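Local coordinates for 182aa long hypothetical protein (PDB 2GAN) that is of unknown function but belongs to the GNAT family and probably transfers an acetyl group from acetyl-CoA to an unidentified acceptor, at residues Val4-Asn9 and Phe66-Thr71; Ala83-Arg88 and Val106-Phe111; Tyr156-Gly161 and Val172-Asn177. All blocks are in the same frame, centred on the assembly; numbering follows the deposited sequence.

Contact 1 (Val4-Asn9 and Phe66-Thr71); sequences VKKIKN and FDELYT
Lys6 lays its aliphatic chain obliquely across the ring of Tyr70, its partner in an antiparallel non-hydrogen-bonded pair. CG stands anti to the backbone N (chi1 -171°) and the next two torsions are extended, which runs the chain along the tyrosine; only the last bond bends. Lys6 CG lies 3.6 Å from Tyr70 CE1, and Lys6 CE 3.6 Å from Tyr70 OH. That hydroxyl donates to Glu68 OE2 (2.7 Å), reaching it from above the carboxylate plane, while Glu68 OE1 is taken up by Tyr86 and Arg134. Lys6 NZ stays 5.1 Å from Glu68 OE1, too far for a salt bridge, though the opposite charges probably attract weakly. Val4 CG1 approaches the same ring more loosely, near CD1.

Ile7 works elsewhere. Its side chain crosses that of Thr71 at about a right angle, with Ile7 CG1 3.7 Å from Thr71 CG2, and Ile7 CG1 also packs 4.0 Å from Leu69 CD2. The backbones are tied by reciprocal bonds between Lys5 and Thr71 and by Ile7 N to Leu69 O (3.0 Å, 168° at the hydrogen).

Just before this pairing, Asp67 and Glu68 both face Leu84 in a classic beta bulge. Strand 2-6 is the outermost strand of the main sheet within this chain; in the sequence, helices 14-27 and 47-65 come between it and its sheet neighbour 68-74, the strand-helix-helix-strand opening typical of the GNAT fold.

Contact 2 (Ala83-Arg88 and Val106-Phe111); sequences ALVYKR and VGLIEF. With SO4 (sulfate ion), chain D.
Glu110 reaches back over Val85, and its side chain can be followed atom by atom. Glu110 CB lies 3.4 Å from sulfate O4. Glu110 CG, placed between the backbone N and the carbonyl carbon (chi1 57°), lies 4.0 Å from the same sulfate O4 and faces Ala83 CB. From there the chain runs extended, CD passing Val85 CG2 and Glu110 OE1 ending 3.4 Å from Val85 CG2. Beyond the two strands OE1 has Glu65 close by and makes a long, weak ion pair with Arg61.

Val85 also meets Leu108 obliquely, CB to CB at 3.7 Å, and Ala83 CB touches Phe111 CB. On the opposite face Leu84 and Ile109 lie side by side and point the same way, Leu84 CD2 being 3.6 Å from Ile109 CG1. Two reciprocal pairs of backbone bonds, Ala83 with Glu110 and Val85 with Leu108, join the strands. At Phe111 the backbone turns to a positive phi (54°), and Phe111 N donates to O4 of the sulfate (2.8 Å), an ion probably from the crystallisation liquor that Arg61 also binds; this is consistent with the cofactor-binding bulge on the fourth strand of GNAT relatives.

Strand 68-74 flanks 83-85 and strand 141-146 flanks 106-111, so this pair lies inside the main sheet. Helix 123-137 packs on Leu84 and Ile109, and helix 47-65 covers the other face at Val85 and Phe111.

Contact 3 (Tyr156-Gly161 and Val172-Asn177); sequences YYMKKG and VILKFN. With SO4 (sulfate ion), chain G.
Tyr157 and Gly161 are the main points where 156-161 meets 172-177, whereas Tyr156, at the start of the segment, faces the second subunit, packing on its Gly124. With CG anti to the backbone N (chi1 -170°), Tyr156 OH reaches out to donate to sulfate O3 (2.7 Å), which lies at the ring edge, in the ring plane. The second subunit grips the same sulfate, probably from the crystallisation liquor, with the backbone N atoms of its Gly122, Gly124 and Ser125, consistent with the pyrophosphate-binding turn of GNAT enzymes. A phenylalanine in place of this tyrosine would keep the ring without the hydroxyl, and the anion would probably lose this bond across the subunit boundary.

Tyr157 crosses Leu174 at about a right angle: Leu174 CD1 touches Tyr157 CB at 3.9 Å and lies obliquely by its ring. Met158, present as selenomethionine, brings CE to 4.5 Å from Leu174 CD2, a loose apolar contact. As the helix ends, Lys160 N bonds back to Tyr157 O (2.7 Å). Lys160 O then sits at the edge of the Phe176 ring, 3.9 Å from CE1, while Lys160 NZ bonds weakly to Ser125 of the second subunit. Gly161 has a positive phi (104°), and a CB there would run into Phe176 CE1; Gly161 O accepts Asn177 N at 2.9 Å.

Helix 152-158 is thereby packed against the hairpin of strands 162-166 and 172-176. Strand 172-176 also pairs antiparallel with a strand of the second subunit, continuing the sheet across the interface. Phe176 meets Phe162 edge-to-face, and Asn177 is the N-cap residue before helix 178-182.

How the contacts relate
Contacts 1 and 2 are buried pairings in one sheet, joined through neighbouring strands 68-74 and 78-85; Tyr86 of contact 2 supplies both its hydroxyl and its backbone N to acidic side chains of contact 1. Contact 1 has exposed lysines at the sheet's outer strand, while contact 2 is enclosed between helices and mostly apolar where its strands pair, with a glutamate and a sulfate at one end. Contact 3 is partly buried, its centre about 39 Å from that of contact 1 and about 34 Å from that of contact 2, across the chain's centre. It joins a helix end to a strand and belongs to the dimer interface. Contacts 2 and 3 each hold a sulfate, the latter shared between subunits.

Contact 1 (Val4-Asn9 and Phe66-Thr71)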
# COMPACT_ATOMS: atom_id res chain seq x y z
N VAL A 4 17.47 11.04 -17.29
CA VAL A 4 17.95 9.74 -16.86
C VAL A 4 19.46 9.69 -16.99
O VAL A 4 20.01 10.16 -17.98
CB VAL A 4 17.34 8.62 -17.72
CG1 VAL A 4 17.90 7.27 -17.30
CG2 VAL A 4 15.83 8.63 -17.57
N LYS A 5 20.13 9.14 -16.00
CA LYS A 5 21.57 9.07 -16.10
C LYS A 5 22.06 7.76 -15.53
O LYS A 5 21.69 7.36 -14.42
CB LYS A 5 22.21 10.25 -15.36
CG LYS A 5 23.71 10.33 -15.48
CD LYS A 5 24.22 11.67 -14.99
CE LYS A 5 25.74 11.75 -15.06
NZ LYS A 5 26.39 10.79 -14.12
N LYS A 6 22.90 7.07 -16.30
CA LYS A 6 23.44 5.79 -15.88
C LYS A 6 24.59 6.03 -14.92
O LYS A 6 25.34 6.99 -15.07
CB LYS A 6 23.93 5.01 -17.10
CG LYS A 6 24.32 3.56 -16.82
CD LYS A 6 24.65 2.85 -18.12
CE LYS A 6 24.83 1.35 -17.93
NZ LYS A 6 26.02 0.99 -17.10
N ILE A 7 24.71 5.18 -13.91
CA ILE A 7 25.82 5.32 -12.97
C ILE A 7 26.88 4.28 -13.32
O ILE A 7 26.67 3.08 -13.16
CB ILE A 7 25.38 5.09 -11.51
CG1 ILE A 7 24.18 5.98 -11.15
CG2 ILE A 7 26.56 5.40 -10.58
CD1 ILE A 7 24.42 7.49 -11.27
N LYS A 8 28.03 4.75 -13.80
CA LYS A 8 29.13 3.86 -14.19
C LYS A 8 29.53 2.91 -13.06
O LYS A 8 29.65 1.71 -13.27
CB LYS A 8 30.34 4.70 -14.62
CG LYS A 8 31.50 3.89 -15.20
CD LYS A 8 32.61 4.78 -15.74
CE LYS A 8 33.76 3.95 -16.31
NZ LYS A 8 34.92 4.79 -16.76
N ASN A 9 29.74 3.45 -11.87
CA ASN A 9 30.13 2.64 -10.73
C ASN A 9 29.16 2.86 -9.58
O ASN A 9 29.42 3.66 -8.67
CB ASN A 9 31.57 2.98 -10.34
CG ASN A 9 32.58 2.57 -11.42
OD1 ASN A 9 32.87 1.38 -11.59
ND2 ASN A 9 33.09 3.55 -12.17
N PHE A 66 23.40 -5.48 -8.42
CA PHE A 66 23.01 -4.65 -9.56
C PHE A 66 23.95 -4.76 -10.77
O PHE A 66 25.17 -4.62 -10.65
CB PHE A 66 22.92 -3.18 -9.12
CG PHE A 66 21.88 -2.92 -8.06
CD1 PHE A 66 21.87 -1.72 -7.36
CD2 PHE A 66 20.91 -3.88 -7.76
CE1 PHE A 66 20.91 -1.46 -6.38
CE2 PHE A 66 19.94 -3.63 -6.78
CZ PHE A 66 19.94 -2.42 -6.09
N ASP A 67 23.38 -5.03 -11.95
CA ASP A 67 24.19 -5.13 -13.17
C ASP A 67 24.22 -3.76 -13.86
O ASP A 67 25.18 -3.42 -14.56
CB ASP A 67 23.63 -6.21 -14.10
CG ASP A 67 23.81 -7.62 -13.55
OD1 ASP A 67 24.94 -7.96 -13.11
OD2 ASP A 67 22.83 -8.39 -13.55
N GLU A 68 23.15 -2.99 -13.65
CA GLU A 68 23.03 -1.64 -14.19
C GLU A 68 22.16 -0.82 -13.25
O GLU A 68 21.08 -1.27 -12.84
CB GLU A 68 22.40 -1.67 -15.58
CG GLU A 68 23.22 -2.41 -16.60
CD GLU A 68 22.68 -2.29 -18.02
OE1 GLU A 68 23.29 -2.88 -18.93
OE2 GLU A 68 21.65 -1.62 -18.23
N LEU A 69 22.64 0.37 -12.89
CA LEU A 69 21.91 1.26 -12.01
C LEU A 69 21.60 2.56 -12.75
O LEU A 69 22.49 3.21 -13.29
CB LEU A 69 22.73 1.59 -10.75
CG LEU A 69 22.13 2.71 -9.88
CD1 LEU A 69 20.76 2.28 -9.37
CD2 LEU A 69 23.05 3.03 -8.71
N TYR A 70 20.33 2.93 -12.76
CA TYR A 70 19.92 4.15 -13.43
C TYR A 70 19.30 5.09 -12.42
O TYR A 70 18.71 4.66 -11.44
CB TYR A 70 18.93 3.82 -14.55
CG TYR A 70 19.57 3.07 -15.70
CD1 TYR A 70 20.29 3.75 -16.68
CD2 TYR A 70 19.47 1.69 -15.81
CE1 TYR A 70 20.89 3.07 -17.74
CE2 TYR A 70 20.07 1.00 -16.86
CZ TYR A 70 20.78 1.69 -17.83
OH TYR A 70 21.36 1.01 -18.87
N THR A 71 19.48 6.39 -12.64
CA THR A 71 18.92 7.36 -11.72
C THR A 71 18.35 8.50 -12.51
O THR A 71 18.77 8.75 -13.64
CB THR A 71 19.98 7.98 -10.80
OG1 THR A 71 20.91 8.73 -11.59
CG2 THR A 71 20.73 6.91 -10.02
O HOH W 1 25.54 0.90 -13.78

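Contact 2 (Ala83-Arg88 and Val106-Phe111)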
# COMPACT_ATOMS: atom_id res chain seq x y z
N ALA A 83 17.14 -0.14 -10.85
CA ALA A 83 18.22 -1.09 -11.10
C ALA A 83 17.79 -2.30 -11.91
O ALA A 83 16.65 -2.76 -11.80
CB ALA A 83 18.80 -1.56 -9.77
N LEU A 84 18.71 -2.82 -12.71
CA LEU A 84 18.45 -4.01 -13.52
C LEU A 84 19.39 -5.14 -13.15
O LEU A 84 20.59 -4.93 -12.95
CB LEU A 84 18.65 -3.69 -14.99
CG LEU A 84 17.82 -2.49 -15.44
CD1 LEU A 84 18.11 -2.23 -16.91
CD2 LEU A 84 16.34 -2.77 -15.19
N VAL A 85 18.84 -6.35 -13.06
CA VAL A 85 19.63 -7.53 -12.76
C VAL A 85 19.31 -8.54 -13.85
O VAL A 85 18.16 -8.94 -14.01
CB VAL A 85 19.29 -8.14 -11.37
CG1 VAL A 85 20.07 -9.43 -11.18
CG2 VAL A 85 19.67 -7.16 -10.26
N TYR A 86 20.33 -8.93 -14.60
CA TYR A 86 20.14 -9.88 -15.69
C TYR A 86 21.34 -10.79 -16.00
O TYR A 86 21.23 -11.71 -16.80
CB TYR A 86 19.72 -9.11 -16.96
CG TYR A 86 20.75 -8.10 -17.40
CD1 TYR A 86 21.83 -8.48 -18.20
CD2 TYR A 86 20.67 -6.77 -16.99
CE1 TYR A 86 22.81 -7.56 -18.57
CE2 TYR A 86 21.64 -5.84 -17.36
CZ TYR A 86 22.71 -6.24 -18.15
OH TYR A 86 23.67 -5.33 -18.51
N LYS A 87 22.49 -10.54 -15.36
CA LYS A 87 23.68 -11.36 -15.60
C LYS A 87 23.70 -12.63 -14.75
O LYS A 87 24.03 -12.60 -13.57
CB LYS A 87 24.96 -10.59 -15.32
CG LYS A 87 25.18 -9.38 -16.18
CD LYS A 87 26.53 -8.74 -15.87
CE LYS A 87 26.62 -7.34 -16.44
NZ LYS A 87 26.34 -7.28 -17.90
N ARG A 88 23.37 -13.75 -15.39
CA ARG A 88 23.34 -15.06 -14.74
C ARG A 88 22.53 -15.06 -13.44
O ARG A 88 23.08 -15.23 -12.35
CB ARG A 88 24.77 -15.55 -14.48
CG ARG A 88 25.22 -16.70 -15.40
CD ARG A 88 25.76 -16.23 -16.76
NE ARG A 88 24.79 -15.44 -17.52
CZ ARG A 88 23.64 -15.91 -17.97
NH1 ARG A 88 23.29 -17.17 -17.75
NH2 ARG A 88 22.81 -15.10 -18.63
N VAL A 106 15.18 -14.14 -18.37
CA VAL A 106 14.71 -13.41 -17.20
C VAL A 106 15.48 -12.11 -16.93
O VAL A 106 16.71 -12.08 -16.94
CB VAL A 106 14.77 -14.29 -15.91
CG1 VAL A 106 14.39 -13.46 -14.69
CG2 VAL A 106 13.80 -15.46 -16.04
N GLY A 107 14.73 -11.04 -16.70
CA GLY A 107 15.31 -9.74 -16.41
C GLY A 107 14.63 -9.19 -15.16
O GLY A 107 13.40 -9.13 -15.10
N LEU A 108 15.43 -8.79 -14.18
CA LEU A 108 14.91 -8.27 -12.92
C LEU A 108 15.00 -6.75 -12.77
O LEU A 108 16.03 -6.15 -13.05
CB LEU A 108 15.65 -8.91 -11.75
CG LEU A 108 15.26 -10.29 -11.22
CD1 LEU A 108 14.66 -11.15 -12.30
CD2 LEU A 108 16.47 -10.94 -10.59
N ILE A 109 13.90 -6.14 -12.33
CA ILE A 109 13.86 -4.71 -12.08
C ILE A 109 13.65 -4.56 -10.58
O ILE A 109 12.83 -5.27 -10.00
CB ILE A 109 12.69 -4.03 -12.82
CG1 ILE A 109 13.03 -3.91 -14.31
CG2 ILE A 109 12.38 -2.66 -12.18
CD1 ILE A 109 11.89 -3.38 -15.18
N GLU A 110 14.40 -3.67 -9.95
CA GLU A 110 14.27 -3.44 -8.52
C GLU A 110 14.88 -2.10 -8.17
O GLU A 110 15.31 -1.35 -9.06
CB GLU A 110 14.94 -4.59 -7.73
CG GLU A 110 16.42 -4.84 -8.03
CD GLU A 110 16.92 -6.19 -7.49
OE1 GLU A 110 18.14 -6.36 -7.33
OE2 GLU A 110 16.10 -7.10 -7.22
N PHE A 111 14.90 -1.77 -6.88
CA PHE A 111 15.48 -0.50 -6.45
C PHE A 111 14.83 0.65 -7.22
O PHE A 111 15.50 1.59 -7.63
CB PHE A 111 16.99 -0.54 -6.72
CG PHE A 111 17.78 0.40 -5.86
CD1 PHE A 111 18.47 1.46 -6.43
CD2 PHE A 111 17.91 0.17 -4.49
CE1 PHE A 111 19.28 2.28 -5.65
CE2 PHE A 111 18.71 0.97 -3.71
CZ PHE A 111 19.41 2.03 -4.28
S SO4 D . 13.86 -3.56 -3.79
O1 SO4 D . 13.20 -2.25 -3.63
O2 SO4 D . 12.96 -4.51 -4.48
O3 SO4 D . 14.19 -4.08 -2.45
O4 SO4 D . 15.08 -3.40 -4.58

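Contact 3 (Tyr156-Gly161 and Val172-Asn177)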
# COMPACT_ATOMS: atom_id res chain seq x y z
N TYR A 156 -1.08 -0.64 8.65
CA TYR A 156 -1.57 0.19 9.75
C TYR A 156 -2.22 -0.66 10.85
O TYR A 156 -1.86 -0.57 12.03
CB TYR A 156 -2.60 1.19 9.24
CG TYR A 156 -2.99 2.25 10.24
CD1 TYR A 156 -2.22 3.41 10.40
CD2 TYR A 156 -4.14 2.11 11.03
CE1 TYR A 156 -2.59 4.40 11.30
CE2 TYR A 156 -4.52 3.10 11.93
CZ TYR A 156 -3.74 4.24 12.06
OH TYR A 156 -4.12 5.23 12.93
N TYR A 157 -3.17 -1.49 10.45
CA TYR A 157 -3.88 -2.34 11.39
C TYR A 157 -2.94 -3.27 12.17
O TYR A 157 -3.06 -3.41 13.39
CB TYR A 157 -4.93 -3.18 10.66
CG TYR A 157 -6.14 -2.41 10.14
CD1 TYR A 157 -6.84 -1.55 10.98
CD2 TYR A 157 -6.64 -2.64 8.86
CE1 TYR A 157 -8.02 -0.93 10.55
CE2 TYR A 157 -7.83 -2.03 8.42
CZ TYR A 157 -8.51 -1.18 9.28
OH TYR A 157 -9.70 -0.62 8.89
N MSE A 158 -2.00 -3.88 11.45
CA MSE A 158 -1.03 -4.79 12.03
C MSE A 158 -0.36 -4.19 13.28
O MSE A 158 -0.38 -4.80 14.34
CB MSE A 158 0.03 -5.15 10.99
CG MSE A 158 0.68 -6.50 11.19
SE MSE A 158 -0.56 -7.96 10.94
CE MSE A 158 -0.22 -8.29 9.07
N LYS A 159 0.21 -3.01 13.14
CA LYS A 159 0.88 -2.37 14.27
C LYS A 159 -0.12 -1.66 15.17
O LYS A 159 0.22 -0.73 15.89
CB LYS A 159 1.95 -1.39 13.77
CG LYS A 159 1.41 -0.18 13.03
CD LYS A 159 2.46 0.42 12.10
CE LYS A 159 3.70 0.88 12.85
NZ LYS A 159 3.41 1.98 13.82
N LYS A 160 -1.37 -2.11 15.12
CA LYS A 160 -2.43 -1.52 15.93
C LYS A 160 -3.16 -2.60 16.74
O LYS A 160 -4.25 -2.36 17.26
CB LYS A 160 -3.43 -0.81 15.02
CG LYS A 160 -3.68 0.63 15.40
CD LYS A 160 -2.42 1.45 15.34
CE LYS A 160 -2.71 2.89 15.70
NZ LYS A 160 -1.49 3.72 15.64
N GLY A 161 -2.55 -3.78 16.81
CA GLY A 161 -3.14 -4.87 17.57
C GLY A 161 -3.80 -5.94 16.73
O GLY A 161 -4.24 -6.95 17.27
N VAL A 172 -7.75 -10.16 2.56
CA VAL A 172 -6.96 -10.61 3.70
C VAL A 172 -7.66 -10.18 4.98
O VAL A 172 -7.58 -9.02 5.36
CB VAL A 172 -5.55 -10.00 3.69
CG1 VAL A 172 -4.81 -10.41 4.95
CG2 VAL A 172 -4.79 -10.44 2.45
N ILE A 173 -8.35 -11.10 5.64
CA ILE A 173 -9.05 -10.77 6.87
C ILE A 173 -8.12 -10.72 8.08
O ILE A 173 -7.30 -11.62 8.29
CB ILE A 173 -10.18 -11.78 7.18
CG1 ILE A 173 -11.20 -11.79 6.04
CG2 ILE A 173 -10.86 -11.42 8.48
CD1 ILE A 173 -10.83 -12.69 4.90
N LEU A 174 -8.25 -9.65 8.88
CA LEU A 174 -7.43 -9.48 10.08
C LEU A 174 -8.34 -9.41 11.30
O LEU A 174 -9.47 -8.94 11.22
CB LEU A 174 -6.62 -8.18 9.99
CG LEU A 174 -5.81 -7.93 8.71
CD1 LEU A 174 -5.34 -6.49 8.70
CD2 LEU A 174 -4.64 -8.89 8.64
N LYS A 175 -7.83 -9.88 12.43
CA LYS A 175 -8.59 -9.88 13.68
C LYS A 175 -7.83 -9.20 14.80
O LYS A 175 -6.63 -9.42 14.98
CB LYS A 175 -8.92 -11.32 14.09
CG LYS A 175 -9.62 -11.43 15.44
CD LYS A 175 -9.98 -12.88 15.79
CE LYS A 175 -10.65 -12.95 17.16
NZ LYS A 175 -11.10 -14.32 17.54
N PHE A 176 -8.54 -8.36 15.55
CA PHE A 176 -7.93 -7.65 16.67
C PHE A 176 -7.56 -8.61 17.79
O PHE A 176 -8.29 -9.58 18.05
CB PHE A 176 -8.89 -6.61 17.24
CG PHE A 176 -8.36 -5.90 18.44
CD1 PHE A 176 -7.36 -4.94 18.32
CD2 PHE A 176 -8.85 -6.19 19.71
CE1 PHE A 176 -6.86 -4.29 19.45
CE2 PHE A 176 -8.35 -5.54 20.84
CZ PHE A 176 -7.35 -4.59 20.71
N ASN A 177 -6.43 -8.35 18.44
CA ASN A 177 -5.96 -9.17 19.55
C ASN A 177 -5.71 -8.24 20.74
O ASN A 177 -4.83 -7.38 20.70
CB ASN A 177 -4.65 -9.88 19.16
CG ASN A 177 -4.32 -11.05 20.08
OD1 ASN A 177 -4.99 -12.08 20.07
ND2 ASN A 177 -3.28 -10.88 20.89
S SO4 G . -2.98 8.57 13.20
O1 SO4 G . -3.54 8.49 14.55
O2 SO4 G . -4.05 8.90 12.23
O3 SO4 G . -2.37 7.28 12.85
O4 SO4 G . -1.95 9.62 13.15